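Local coordinates for protein alpha-L-rhamnosidase (Streptomyces avermitilis, PDB 3W5M) that hydrolyses terminal alpha-L-rhamnose residues from plant flavonoids and gum arabic, using a six-hairpin glycosidase domain, at residues A[484-489]-A[616-621]; A[609-614]-A[889-894]; A[622-627]-A[915-920]; A[642-647]-A[659-664]; A[646-651]-A[700-705]. All blocks are in the same frame, centred on the assembly; numbering follows the deposited sequence.

From the N terminus, interaction 1 is the first to open, on strand 480-493, and closes on helix 607-622, tying a beta sheet to the catalytic (alpha/alpha)6 barrel. Interaction 2 opens earlier on that same helix and runs to the loop at 889-894, so the two cross. Interaction 3 starts just after the helix and ends at 915-920, crossing interaction 2 in turn. Inside both of these long closures lie two short ones that leave helix 641-654 from overlapping segments: interaction 4 reaches helix 658-671 and interaction 5 reaches helix 698-710. Phe647, shared by interactions 4 and 5, stacks on Tyr917 of interaction 3.

Interaction 1 of 5, residues A[484-489]-A[616-621]; sequences KELPAR and ITWGQR
The Lys484 chain leaves its backbone with CG between N and the carbonyl carbon (chi1 54°) and turns at chi3 (-85°), which brings CE to Trp618, whose indole, with CG anti to the carbonyl carbon (chi1 -81°), reaches out from its helix to the strand. CE of Lys484 lies at the ring edge, near its plane, 3.9 Å from CH2 of Trp618. Two residues along the strand, Leu486 reaches the ring from the opposite direction, obliquely, its CD1 4.1 Å from CH2 of Trp618. CH2 of the indole thus touches both aliphatic chains. One face of the same ring carries the guanidinium of Arg621, with CZ centred over the indole and 3.7 Å above its plane. That flat group is held side-on by Thr617: NE of Arg621 bonds O of Thr617 at 3.1 Å, nearly straight at 165°, and NH2 of Arg621 bonds OG1 of Thr617 at 3.0 Å. The carbonyl also takes the helical bond from Arg621 N on its opposite face. The contact joins strand 480-493, part of a ten-stranded mixed sheet, to helix 607-622 of the six-hairpin glycosidase domain, with Met507 also packing on Trp618. Lys484 NZ and Arg621 NH1, like charges, stand 5.6 Å apart. With no hydrogen bond across the interface, attraction is probably carried by the lysine methylenes and the leucine methyl against the indole.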
# COMPACT_ATOMS: atom_id res chain seq x y z
N LYS A 484 -1.56 -13.97 -7.01
CA LYS A 484 -2.13 -15.33 -6.80
C LYS A 484 -3.59 -15.27 -6.43
O LYS A 484 -4.11 -14.21 -6.06
CB LYS A 484 -1.35 -16.16 -5.77
CG LYS A 484 -1.16 -15.54 -4.42
CD LYS A 484 -0.37 -16.49 -3.52
CE LYS A 484 -1.30 -17.49 -2.86
NZ LYS A 484 -0.69 -18.84 -2.88
N GLU A 485 -4.26 -16.41 -6.60
CA GLU A 485 -5.67 -16.54 -6.25
C GLU A 485 -5.79 -17.48 -5.04
O GLU A 485 -4.99 -18.41 -4.91
CB GLU A 485 -6.46 -17.07 -7.45
CG GLU A 485 -6.49 -16.07 -8.60
CD GLU A 485 -7.43 -16.48 -9.74
OE1 GLU A 485 -7.88 -17.66 -9.78
OE2 GLU A 485 -7.71 -15.62 -10.60
N LEU A 486 -6.76 -17.22 -4.16
CA LEU A 486 -7.06 -18.07 -3.01
C LEU A 486 -8.49 -18.57 -3.11
O LEU A 486 -9.41 -17.81 -2.82
CB LEU A 486 -6.87 -17.32 -1.68
CG LEU A 486 -5.45 -16.87 -1.26
CD1 LEU A 486 -5.49 -16.04 0.01
CD2 LEU A 486 -4.52 -18.06 -1.09
N PRO A 487 -8.69 -19.84 -3.48
CA PRO A 487 -10.08 -20.33 -3.56
C PRO A 487 -10.66 -20.39 -2.15
O PRO A 487 -9.92 -20.60 -1.21
CB PRO A 487 -9.95 -21.75 -4.14
CG PRO A 487 -8.58 -21.83 -4.72
CD PRO A 487 -7.72 -20.86 -3.94
N ALA A 488 -11.96 -20.20 -1.99
CA ALA A 488 -12.59 -20.34 -0.69
C ALA A 488 -12.37 -21.78 -0.23
O ALA A 488 -12.43 -22.70 -1.04
CB ALA A 488 -14.06 -20.02 -0.78
N ARG A 489 -12.07 -21.96 1.05
CA ARG A 489 -11.71 -23.26 1.60
C ARG A 489 -12.90 -23.93 2.24
O ARG A 489 -12.91 -25.15 2.40
CB ARG A 489 -10.59 -23.11 2.62
CG ARG A 489 -9.29 -22.61 2.02
CD ARG A 489 -8.20 -22.46 3.08
NE ARG A 489 -7.57 -23.71 3.55
CZ ARG A 489 -7.36 -24.82 2.82
NH1 ARG A 489 -7.71 -24.89 1.53
NH2 ARG A 489 -6.77 -25.86 3.39
N ILE A 616 4.77 -13.17 8.41
CA ILE A 616 5.60 -12.01 8.04
C ILE A 616 5.45 -11.64 6.54
O ILE A 616 5.24 -10.48 6.23
CB ILE A 616 7.09 -12.25 8.39
CG1 ILE A 616 7.24 -12.29 9.91
CG2 ILE A 616 7.97 -11.13 7.81
CD1 ILE A 616 8.55 -12.90 10.37
N THR A 617 5.61 -12.62 5.66
CA THR A 617 5.56 -12.39 4.21
C THR A 617 4.16 -12.02 3.78
O THR A 617 3.98 -11.26 2.82
CB THR A 617 6.09 -13.57 3.36
OG1 THR A 617 5.20 -14.70 3.44
CG2 THR A 617 7.52 -13.98 3.81
N TRP A 618 3.15 -12.53 4.49
CA TRP A 618 1.78 -12.12 4.19
C TRP A 618 1.46 -10.71 4.71
O TRP A 618 0.76 -9.96 4.04
CB TRP A 618 0.75 -13.18 4.65
CG TRP A 618 0.61 -14.34 3.70
CD1 TRP A 618 1.26 -15.52 3.75
CD2 TRP A 618 -0.21 -14.37 2.52
NE1 TRP A 618 0.89 -16.31 2.68
CE2 TRP A 618 -0.02 -15.63 1.91
CE3 TRP A 618 -1.09 -13.45 1.92
CZ2 TRP A 618 -0.69 -16.02 0.73
CZ3 TRP A 618 -1.76 -13.82 0.73
CH2 TRP A 618 -1.55 -15.11 0.16
N GLY A 619 1.94 -10.34 5.91
CA GLY A 619 1.77 -9.00 6.42
C GLY A 619 2.50 -8.00 5.53
O GLY A 619 2.00 -6.89 5.28
N GLN A 620 3.67 -8.38 5.02
CA GLN A 620 4.41 -7.45 4.17
C GLN A 620 3.65 -7.26 2.85
O GLN A 620 3.36 -6.14 2.43
CB GLN A 620 5.80 -7.98 3.86
CG GLN A 620 6.58 -7.10 2.89
CD GLN A 620 7.96 -7.65 2.58
OE1 GLN A 620 8.81 -6.97 1.97
NE2 GLN A 620 8.19 -8.88 2.96
N ARG A 621 3.32 -8.35 2.20
CA ARG A 621 2.71 -8.23 0.87
C ARG A 621 1.36 -7.53 0.92
O ARG A 621 0.99 -6.78 0.00
CB ARG A 621 2.66 -9.57 0.15
CG ARG A 621 1.48 -10.46 0.49
CD ARG A 621 1.62 -11.79 -0.22
NE ARG A 621 2.48 -12.70 0.54
CZ ARG A 621 2.77 -13.95 0.17
NH1 ARG A 621 2.29 -14.46 -0.96
NH2 ARG A 621 3.54 -14.71 0.95

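Interaction 2 of 5, residues A[609-614]-A[889-894]; sequences LNKLHS and GSTTMW
Leu612 lays its CD1 methyl against the end of Met893, 3.8 Å from CE and 4.2 Å from SD of that methionine, the two side chains crossing at about a right angle. The pair joins helix 607-622 of the (alpha/alpha)6 barrel to the loop that follows helix 883-887, within the catalytic domain. Although the leucine CB points away from the loop, chi2 (56°) swings CD1 back to it. Met893 answers by coiling: all three of its torsions are near -60°, so the thioether curls toward the helix instead of extending past it. One helical position earlier, Lys611, partly exposed, reaches the loop with the end of its chain. Its CE rests 3.6 Å from O of Ser890, a van der Waals contact, and Asn615 of the same helix offers that carbonyl a weak hydrogen bond. The hydroxyl of Thr891 is engaged by the backbone N of Asn506, leaving its methyl branch to meet the lysine. The loop is launched by a Schellman motif in which Gly889, with positive phi, closes the preceding helix. It then leads toward Glu895, inferred to be the catalytic proton acceptor, whose side chain is about 8 Å from that of Met893, while the Met893 backbone is hydrogen-bonded to that of His916, a rhamnose-binding residue. At the outer end of the contact, NZ of Lys611 stops 3.7 Å from CG2 of Thr891.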
# COMPACT_ATOMS: atom_id res chain seq x y z
N LEU A 609 7.74 -21.70 13.67
CA LEU A 609 8.60 -20.67 13.10
C LEU A 609 8.34 -20.54 11.63
O LEU A 609 8.46 -19.45 11.07
CB LEU A 609 10.08 -20.94 13.34
CG LEU A 609 10.55 -20.94 14.79
CD1 LEU A 609 12.05 -21.21 14.76
CD2 LEU A 609 10.19 -19.68 15.56
N ASN A 610 8.02 -21.67 11.00
CA ASN A 610 7.66 -21.65 9.59
C ASN A 610 6.38 -20.84 9.38
O ASN A 610 6.26 -20.11 8.38
CB ASN A 610 7.56 -23.07 9.05
CG ASN A 610 8.87 -23.84 9.21
OD1 ASN A 610 9.95 -23.26 9.36
ND2 ASN A 610 8.78 -25.15 9.18
N LYS A 611 5.44 -20.97 10.32
CA LYS A 611 4.20 -20.16 10.31
C LYS A 611 4.48 -18.68 10.54
O LYS A 611 3.91 -17.80 9.87
CB LYS A 611 3.18 -20.69 11.33
CG LYS A 611 1.82 -20.01 11.23
CD LYS A 611 1.27 -20.11 9.82
CE LYS A 611 -0.21 -19.78 9.79
NZ LYS A 611 -0.73 -19.93 8.39
N LEU A 612 5.36 -18.38 11.50
CA LEU A 612 5.74 -17.03 11.75
C LEU A 612 6.31 -16.33 10.48
O LEU A 612 5.88 -15.20 10.12
CB LEU A 612 6.75 -16.96 12.92
CG LEU A 612 7.20 -15.57 13.30
CD1 LEU A 612 6.03 -14.66 13.65
CD2 LEU A 612 8.18 -15.66 14.48
N HIS A 613 7.23 -17.01 9.80
CA HIS A 613 7.79 -16.55 8.54
C HIS A 613 6.69 -16.34 7.47
O HIS A 613 6.64 -15.29 6.84
CB HIS A 613 8.82 -17.53 8.03
CG HIS A 613 9.25 -17.28 6.63
ND1 HIS A 613 10.01 -16.19 6.27
CD2 HIS A 613 9.04 -17.99 5.50
CE1 HIS A 613 10.25 -16.25 4.97
NE2 HIS A 613 9.67 -17.33 4.48
N SER A 614 5.80 -17.32 7.30
CA SER A 614 4.66 -17.16 6.38
C SER A 614 3.86 -15.89 6.72
O SER A 614 3.56 -15.08 5.82
CB SER A 614 3.75 -18.38 6.43
OG SER A 614 2.73 -18.25 5.43
N GLY A 889 -4.77 -18.78 15.48
CA GLY A 889 -5.05 -18.90 14.05
C GLY A 889 -4.61 -17.70 13.20
O GLY A 889 -5.05 -17.59 12.05
N SER A 890 -3.76 -16.82 13.74
CA SER A 890 -3.24 -15.67 12.94
C SER A 890 -2.56 -16.15 11.67
O SER A 890 -1.90 -17.19 11.66
CB SER A 890 -2.30 -14.77 13.76
OG SER A 890 -1.04 -15.41 13.97
N THR A 891 -2.76 -15.41 10.58
CA THR A 891 -2.05 -15.69 9.34
C THR A 891 -1.29 -14.43 8.86
O THR A 891 -0.74 -14.43 7.77
CB THR A 891 -3.01 -16.17 8.23
OG1 THR A 891 -4.08 -15.23 8.14
CG2 THR A 891 -3.59 -17.60 8.56
N THR A 892 -1.33 -13.37 9.66
CA THR A 892 -0.61 -12.13 9.43
C THR A 892 -0.19 -11.65 10.80
O THR A 892 -0.49 -12.32 11.80
CB THR A 892 -1.48 -11.04 8.77
OG1 THR A 892 -2.71 -10.87 9.50
CG2 THR A 892 -1.78 -11.37 7.32
N MET A 893 0.52 -10.51 10.87
CA MET A 893 0.91 -9.94 12.15
C MET A 893 -0.15 -8.95 12.57
O MET A 893 -0.65 -8.16 11.75
CB MET A 893 2.28 -9.24 12.10
CG MET A 893 3.35 -10.07 11.42
SD MET A 893 3.56 -11.74 12.03
CE MET A 893 4.27 -11.26 13.61
N TRP A 894 -0.51 -8.98 13.85
CA TRP A 894 -1.52 -8.03 14.36
C TRP A 894 -0.95 -6.70 14.81
O TRP A 894 0.23 -6.62 15.21
CB TRP A 894 -2.28 -8.65 15.55
CG TRP A 894 -2.93 -9.95 15.29
CD1 TRP A 894 -3.26 -10.51 14.08
CD2 TRP A 894 -3.41 -10.85 16.30
NE1 TRP A 894 -3.90 -11.72 14.29
CE2 TRP A 894 -4.01 -11.94 15.64
CE3 TRP A 894 -3.38 -10.83 17.70
CZ2 TRP A 894 -4.57 -13.03 16.34
CZ3 TRP A 894 -3.95 -11.91 18.40
CH2 TRP A 894 -4.54 -12.98 17.72

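Interaction 3 of 5, residues A[622-627]-A[915-920]; sequences GNFLSV and NHYAYG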
# COMPACT_ATOMS: atom_id res chain seq x y z
N GLY A 622 0.62 -7.74 2.01
CA GLY A 622 -0.69 -7.11 2.15
C GLY A 622 -0.61 -5.60 2.24
O GLY A 622 -1.55 -4.87 1.90
N ASN A 623 0.53 -5.11 2.73
CA ASN A 623 0.70 -3.68 2.91
C ASN A 623 1.68 -3.03 1.94
O ASN A 623 2.15 -1.89 2.18
CB ASN A 623 1.18 -3.44 4.34
CG ASN A 623 0.07 -3.58 5.34
OD1 ASN A 623 -0.79 -2.72 5.43
ND2 ASN A 623 0.05 -4.70 6.07
N PHE A 624 2.04 -3.75 0.88
CA PHE A 624 2.95 -3.20 -0.12
C PHE A 624 2.12 -3.01 -1.41
O PHE A 624 2.37 -3.65 -2.42
CB PHE A 624 4.14 -4.14 -0.34
CG PHE A 624 5.36 -3.80 0.50
CD1 PHE A 624 5.22 -3.30 1.79
CD2 PHE A 624 6.65 -4.01 -0.02
CE1 PHE A 624 6.34 -3.00 2.57
CE2 PHE A 624 7.76 -3.71 0.75
CZ PHE A 624 7.61 -3.22 2.04
N LEU A 625 1.13 -2.12 -1.34
CA LEU A 625 0.26 -1.75 -2.47
C LEU A 625 0.39 -0.25 -2.72
O LEU A 625 -0.22 0.55 -2.01
CB LEU A 625 -1.21 -2.07 -2.18
CG LEU A 625 -1.82 -3.40 -2.56
CD1 LEU A 625 -1.43 -4.41 -1.46
CD2 LEU A 625 -3.35 -3.25 -2.65
N SER A 626 1.17 0.11 -3.73
CA SER A 626 1.52 1.51 -4.09
C SER A 626 2.35 2.29 -3.04
O SER A 626 3.37 2.94 -3.38
CB SER A 626 0.26 2.32 -4.48
OG SER A 626 0.64 3.61 -4.94
N VAL A 627 1.94 2.24 -1.78
CA VAL A 627 2.76 2.82 -0.67
C VAL A 627 2.83 1.78 0.44
O VAL A 627 1.94 0.92 0.55
CB VAL A 627 2.18 4.15 -0.14
CG1 VAL A 627 2.06 5.22 -1.25
CG2 VAL A 627 0.86 3.96 0.57
N ASN A 915 -3.58 -6.87 10.67
CA ASN A 915 -2.61 -6.91 9.57
C ASN A 915 -1.73 -5.64 9.52
O ASN A 915 -1.85 -4.83 8.61
CB ASN A 915 -3.37 -7.13 8.23
CG ASN A 915 -2.49 -7.69 7.11
OD1 ASN A 915 -1.27 -7.84 7.26
ND2 ASN A 915 -3.12 -8.03 5.98
N HIS A 916 -0.90 -5.44 10.54
CA HIS A 916 0.17 -4.43 10.57
C HIS A 916 1.49 -5.18 10.53
O HIS A 916 1.67 -6.14 11.29
CB HIS A 916 0.16 -3.69 11.90
CG HIS A 916 -0.65 -2.43 11.92
ND1 HIS A 916 -2.03 -2.44 11.81
CD2 HIS A 916 -0.29 -1.14 12.11
CE1 HIS A 916 -2.48 -1.20 11.90
NE2 HIS A 916 -1.45 -0.39 12.08
N TYR A 917 2.45 -4.78 9.69
CA TYR A 917 3.68 -5.54 9.63
C TYR A 917 4.68 -5.29 10.78
O TYR A 917 5.65 -6.04 10.90
CB TYR A 917 4.41 -5.43 8.27
CG TYR A 917 4.55 -4.05 7.67
CD1 TYR A 917 5.12 -2.99 8.38
CD2 TYR A 917 4.15 -3.83 6.37
CE1 TYR A 917 5.25 -1.73 7.81
CE2 TYR A 917 4.28 -2.58 5.79
CZ TYR A 917 4.83 -1.54 6.50
OH TYR A 917 4.93 -0.32 5.90
N ALA A 918 4.44 -4.28 11.61
CA ALA A 918 5.46 -3.80 12.58
C ALA A 918 6.09 -4.92 13.42
O ALA A 918 7.33 -5.01 13.52
CB ALA A 918 4.90 -2.70 13.48
N TYR A 919 5.27 -5.77 14.03
CA TYR A 919 5.81 -6.87 14.85
C TYR A 919 6.40 -8.03 14.05
O TYR A 919 7.03 -8.92 14.62
CB TYR A 919 4.77 -7.36 15.89
CG TYR A 919 4.44 -6.29 16.92
CD1 TYR A 919 5.46 -5.52 17.50
CD2 TYR A 919 3.13 -6.04 17.32
CE1 TYR A 919 5.18 -4.53 18.43
CE2 TYR A 919 2.84 -5.06 18.25
CZ TYR A 919 3.87 -4.31 18.81
OH TYR A 919 3.58 -3.34 19.73
N GLY A 920 6.21 -8.02 12.73
CA GLY A 920 6.94 -8.92 11.83
C GLY A 920 8.43 -8.57 11.70
O GLY A 920 9.17 -9.29 11.03
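Asn623 sets its CB against CE2 and CD2 of Tyr917, 3.5 Å and 3.6 Å away, and this is the tight part of the contact. Beside it CE1 of Phe624 stands 3.8 Å from CE2 of Tyr917; the tyrosine carbon comes in at the phenylalanine edge, near its plane, and the two side chains cross at about a right angle. The tyrosine is turned this way by chi1 of 46°, which lodges CG between the backbone N and the carbonyl carbon. Both rings are backed by others, Tyr917 by Phe647 and Phe624 by Phe660. These are two loops of the (alpha/alpha)6 barrel, meeting beside the rhamnose site: His916 and Asp643 bind the sugar, and the Tyr917 side chain is about 4 Å from that of Asp643. The asparagine end is looser, though equally buried. ND2 of Asn623 donates to O of Asn915 at 3.2 Å and 161°, arriving from above the carbonyl plane, while the two side-chain amides, steeply inclined to each other, make no hydrogen bond between them. As modelled, ND2 also reaches O of Gly619 in the preceding helix, and OD1 is bonded to the Thr629 hydroxyl. Replacing Asn623 by an alanine would probably leave O of Asn915 without this donor and the Thr629 hydroxyl without its amide partner.

Interaction 4 of 5, residues A[642-647]-A[659-664]; sequences GDINVF and RFLTKW
Ile644 divides its two branches between two partners on helix 658-671. Its CG2 methyl sits over one face of Trp664, 3.8 Å from the centroid of the six-membered ring and 29° off the ring normal, a CH-pi contact whose closest approach is 3.4 Å, from CG2 to CH2 of the tryptophan. The two side chains point opposite ways as they pass, with the methyl over the indole face. The other branch meets Leu661 tip to tip: CG1 of Ile644 is 3.9 Å from CD2 of Leu661, and CD1 of Ile644 touches the same methyl at 4.1 Å. With chi1 at -168° CG1 extends opposite the backbone N, sending one branch to each partner. Helices 641-654 and 658-671, consecutive in the six-hairpin barrel, are joined here through a buried apolar seam. An alanine in place of Ile644 is likely to open a gap over the Trp664 face and take from Leu661 CD2 the isoleucine branch it meets. NE1 of Trp664 bonds O of Ala682, which helps fix the indole plane. Next to Ile644 in the chain, Asp643 binds L-rhamnose, and its OD1 is hydrogen-bonded to a Tris molecule, probably from the crystallisation liquor.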
# COMPACT_ATOMS: atom_id res chain seq x y z
N GLY A 642 6.67 5.54 10.88
CA GLY A 642 7.06 4.69 12.00
C GLY A 642 7.07 3.21 11.66
O GLY A 642 8.04 2.49 11.94
N ASP A 643 5.99 2.76 11.02
CA ASP A 643 5.85 1.36 10.72
C ASP A 643 6.91 0.86 9.74
O ASP A 643 7.42 -0.23 9.88
CB ASP A 643 4.44 1.12 10.16
CG ASP A 643 3.35 1.53 11.15
OD1 ASP A 643 3.37 2.69 11.61
OD2 ASP A 643 2.48 0.68 11.48
N ILE A 644 7.18 1.64 8.70
CA ILE A 644 8.18 1.20 7.73
C ILE A 644 9.61 1.36 8.28
O ILE A 644 10.49 0.54 7.99
CB ILE A 644 7.96 1.80 6.31
CG1 ILE A 644 8.83 1.07 5.27
CG2 ILE A 644 8.22 3.30 6.28
CD1 ILE A 644 8.64 -0.44 5.20
N ASN A 645 9.83 2.38 9.11
CA ASN A 645 11.09 2.52 9.86
C ASN A 645 11.42 1.21 10.53
O ASN A 645 12.48 0.65 10.31
CB ASN A 645 10.99 3.63 10.91
CG ASN A 645 12.10 3.55 11.96
OD1 ASN A 645 13.24 3.21 11.65
ND2 ASN A 645 11.75 3.86 13.22
N VAL A 646 10.51 0.69 11.35
CA VAL A 646 10.82 -0.53 12.08
C VAL A 646 10.93 -1.79 11.20
O VAL A 646 11.73 -2.68 11.49
CB VAL A 646 9.89 -0.72 13.31
CG1 VAL A 646 9.76 0.58 14.10
CG2 VAL A 646 8.52 -1.21 12.91
N PHE A 647 10.14 -1.85 10.13
CA PHE A 647 10.03 -3.07 9.32
C PHE A 647 10.97 -3.16 8.12
O PHE A 647 11.18 -4.27 7.59
CB PHE A 647 8.57 -3.28 8.88
CG PHE A 647 8.31 -4.60 8.20
CD1 PHE A 647 8.35 -5.79 8.95
CD2 PHE A 647 8.01 -4.67 6.84
CE1 PHE A 647 8.08 -7.01 8.35
CE2 PHE A 647 7.76 -5.90 6.24
CZ PHE A 647 7.79 -7.08 6.99
N ARG A 659 12.88 -0.96 -5.48
CA ARG A 659 12.10 -0.04 -6.28
C ARG A 659 10.93 0.53 -5.44
O ARG A 659 10.60 1.72 -5.54
CB ARG A 659 11.54 -0.75 -7.51
CG ARG A 659 12.59 -1.16 -8.56
CD ARG A 659 11.88 -1.93 -9.69
NE ARG A 659 11.39 -3.20 -9.17
CZ ARG A 659 10.27 -3.82 -9.59
NH1 ARG A 659 9.52 -3.29 -10.54
NH2 ARG A 659 9.90 -4.96 -9.01
N PHE A 660 10.31 -0.33 -4.61
CA PHE A 660 9.10 0.07 -3.87
C PHE A 660 9.44 1.16 -2.85
O PHE A 660 8.77 2.19 -2.79
CB PHE A 660 8.47 -1.13 -3.14
CG PHE A 660 7.05 -0.86 -2.65
CD1 PHE A 660 5.97 -0.77 -3.56
CD2 PHE A 660 6.80 -0.71 -1.29
CE1 PHE A 660 4.67 -0.54 -3.11
CE2 PHE A 660 5.50 -0.47 -0.83
CZ PHE A 660 4.44 -0.39 -1.74
N LEU A 661 10.49 0.93 -2.07
CA LEU A 661 10.86 1.92 -1.04
C LEU A 661 11.63 3.12 -1.60
O LEU A 661 11.52 4.20 -1.04
CB LEU A 661 11.58 1.27 0.16
CG LEU A 661 10.65 0.23 0.79
CD1 LEU A 661 11.47 -0.52 1.83
CD2 LEU A 661 9.38 0.84 1.39
N THR A 662 12.37 2.94 -2.69
CA THR A 662 12.90 4.09 -3.46
C THR A 662 11.79 5.05 -3.85
O THR A 662 11.89 6.25 -3.63
CB THR A 662 13.71 3.66 -4.71
OG1 THR A 662 14.82 2.87 -4.30
CG2 THR A 662 14.24 4.88 -5.50
N LYS A 663 10.72 4.51 -4.44
CA LYS A 663 9.56 5.30 -4.79
C LYS A 663 8.97 5.97 -3.55
O LYS A 663 8.68 7.18 -3.57
CB LYS A 663 8.49 4.39 -5.45
CG LYS A 663 7.25 5.12 -5.89
CD LYS A 663 6.22 5.13 -4.79
CE LYS A 663 4.91 5.70 -5.27
NZ LYS A 663 3.97 5.75 -4.13
N TRP A 664 8.80 5.22 -2.47
CA TRP A 664 8.18 5.79 -1.27
C TRP A 664 9.05 6.93 -0.68
O TRP A 664 8.52 7.92 -0.19
CB TRP A 664 7.88 4.75 -0.20
CG TRP A 664 7.24 5.38 1.02
CD1 TRP A 664 5.97 5.86 1.12
CD2 TRP A 664 7.88 5.64 2.27
NE1 TRP A 664 5.77 6.39 2.38
CE2 TRP A 664 6.92 6.25 3.11
CE3 TRP A 664 9.16 5.41 2.77
CZ2 TRP A 664 7.20 6.66 4.42
CZ3 TRP A 664 9.45 5.79 4.10
CH2 TRP A 664 8.47 6.44 4.88

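Interaction 5 of 5, residues A[646-651]-A[700-705]; sequences VFAPTA and VTVPWA
Ala705 pushes its single methyl into the notch between Ala648 and Pro649 of the facing helix: its CB is 4.0 Å from CB of Ala648 and equally 4.0 Å from CG of Pro649. In return Ala648 sets its own CB between Val702 and Ala705, one helical turn apart, and touches CG2 of Val702 at 4.1 Å. The bumps are small and the hollows shallow, and the backbones come correspondingly close: CA of Pro649 and CA of Ala705 are only 5.4 Å apart. Toward helix 641-654 Val702 offers CG2, which lies opposite the carbonyl carbon while CG1 takes the position opposite the backbone N (chi1 178°). The proline ring forms the outer wall of the notch, its CG against the alanine methyl. Each helix is kinked at its proline, Pro649 and Pro703, whose nitrogens have no hydrogen to give the preceding turn. Just before this seam a hydrogen bond joins the side chains of Asn645 and Thr701. The segment axes run almost parallel, 10° apart at 8.9 Å, with helix 658-671 between them in the chain. Two helices in the same direction, separated in sequence by a third, suit an (alpha/alpha)6 barrel, where alternate helices run the same way.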
# COMPACT_ATOMS: atom_id res chain seq x y z
N VAL A 646 10.51 0.69 11.35
CA VAL A 646 10.82 -0.53 12.08
C VAL A 646 10.93 -1.79 11.20
O VAL A 646 11.73 -2.68 11.49
CB VAL A 646 9.89 -0.72 13.31
CG1 VAL A 646 9.76 0.58 14.10
CG2 VAL A 646 8.52 -1.21 12.91
N PHE A 647 10.14 -1.85 10.13
CA PHE A 647 10.03 -3.07 9.32
C PHE A 647 10.97 -3.16 8.12
O PHE A 647 11.18 -4.27 7.59
CB PHE A 647 8.57 -3.28 8.88
CG PHE A 647 8.31 -4.60 8.20
CD1 PHE A 647 8.35 -5.79 8.95
CD2 PHE A 647 8.01 -4.67 6.84
CE1 PHE A 647 8.08 -7.01 8.35
CE2 PHE A 647 7.76 -5.90 6.24
CZ PHE A 647 7.79 -7.08 6.99
N ALA A 648 11.55 -2.04 7.69
CA ALA A 648 12.35 -2.03 6.45
C ALA A 648 13.43 -3.11 6.33
O ALA A 648 13.53 -3.76 5.31
CB ALA A 648 12.89 -0.65 6.12
N PRO A 649 14.26 -3.31 7.39
CA PRO A 649 15.29 -4.34 7.24
C PRO A 649 14.73 -5.74 7.01
O PRO A 649 15.28 -6.49 6.24
CB PRO A 649 16.05 -4.24 8.57
CG PRO A 649 15.86 -2.82 8.96
CD PRO A 649 14.41 -2.57 8.65
N THR A 650 13.61 -6.08 7.66
CA THR A 650 12.97 -7.36 7.43
C THR A 650 12.41 -7.42 5.99
O THR A 650 12.60 -8.41 5.29
CB THR A 650 11.86 -7.60 8.48
OG1 THR A 650 12.45 -7.69 9.78
CG2 THR A 650 11.10 -8.90 8.21
N ALA A 651 11.71 -6.37 5.59
CA ALA A 651 11.10 -6.25 4.24
C ALA A 651 12.12 -6.48 3.15
O ALA A 651 11.83 -7.13 2.15
CB ALA A 651 10.48 -4.87 4.07
N VAL A 700 15.86 8.68 7.34
CA VAL A 700 17.25 8.27 7.53
C VAL A 700 17.42 6.74 7.53
O VAL A 700 18.31 6.18 6.85
CB VAL A 700 17.81 8.83 8.88
CG1 VAL A 700 19.34 8.77 8.86
CG2 VAL A 700 17.28 10.22 9.15
N THR A 701 16.56 6.04 8.27
CA THR A 701 16.74 4.62 8.52
C THR A 701 16.37 3.75 7.32
O THR A 701 16.93 2.70 7.13
CB THR A 701 15.91 4.09 9.71
OG1 THR A 701 14.53 4.36 9.48
CG2 THR A 701 16.31 4.80 11.03
N VAL A 702 15.40 4.21 6.55
CA VAL A 702 14.96 3.43 5.39
C VAL A 702 16.01 3.47 4.23
O VAL A 702 16.33 2.43 3.65
CB VAL A 702 13.52 3.80 4.98
CG1 VAL A 702 13.13 3.01 3.75
CG2 VAL A 702 12.53 3.42 6.10
N PRO A 703 16.57 4.66 3.91
CA PRO A 703 17.70 4.64 2.96
C PRO A 703 18.84 3.77 3.46
O PRO A 703 19.46 3.03 2.69
CB PRO A 703 18.10 6.11 2.86
CG PRO A 703 16.84 6.85 3.14
CD PRO A 703 16.10 6.04 4.15
N TRP A 704 19.14 3.83 4.77
CA TRP A 704 20.22 3.02 5.27
C TRP A 704 19.92 1.53 5.17
O TRP A 704 20.78 0.73 4.80
CB TRP A 704 20.57 3.38 6.73
CG TRP A 704 21.82 2.70 7.18
CD1 TRP A 704 21.92 1.69 8.10
CD2 TRP A 704 23.15 2.95 6.71
NE1 TRP A 704 23.24 1.30 8.24
CE2 TRP A 704 24.02 2.06 7.41
CE3 TRP A 704 23.70 3.85 5.77
CZ2 TRP A 704 25.40 2.02 7.18
CZ3 TRP A 704 25.09 3.82 5.55
CH2 TRP A 704 25.92 2.91 6.27
N ALA A 705 18.69 1.15 5.50
CA ALA A 705 18.29 -0.24 5.36
C ALA A 705 18.42 -0.72 3.90
O ALA A 705 18.90 -1.83 3.67
CB ALA A 705 16.87 -0.44 5.93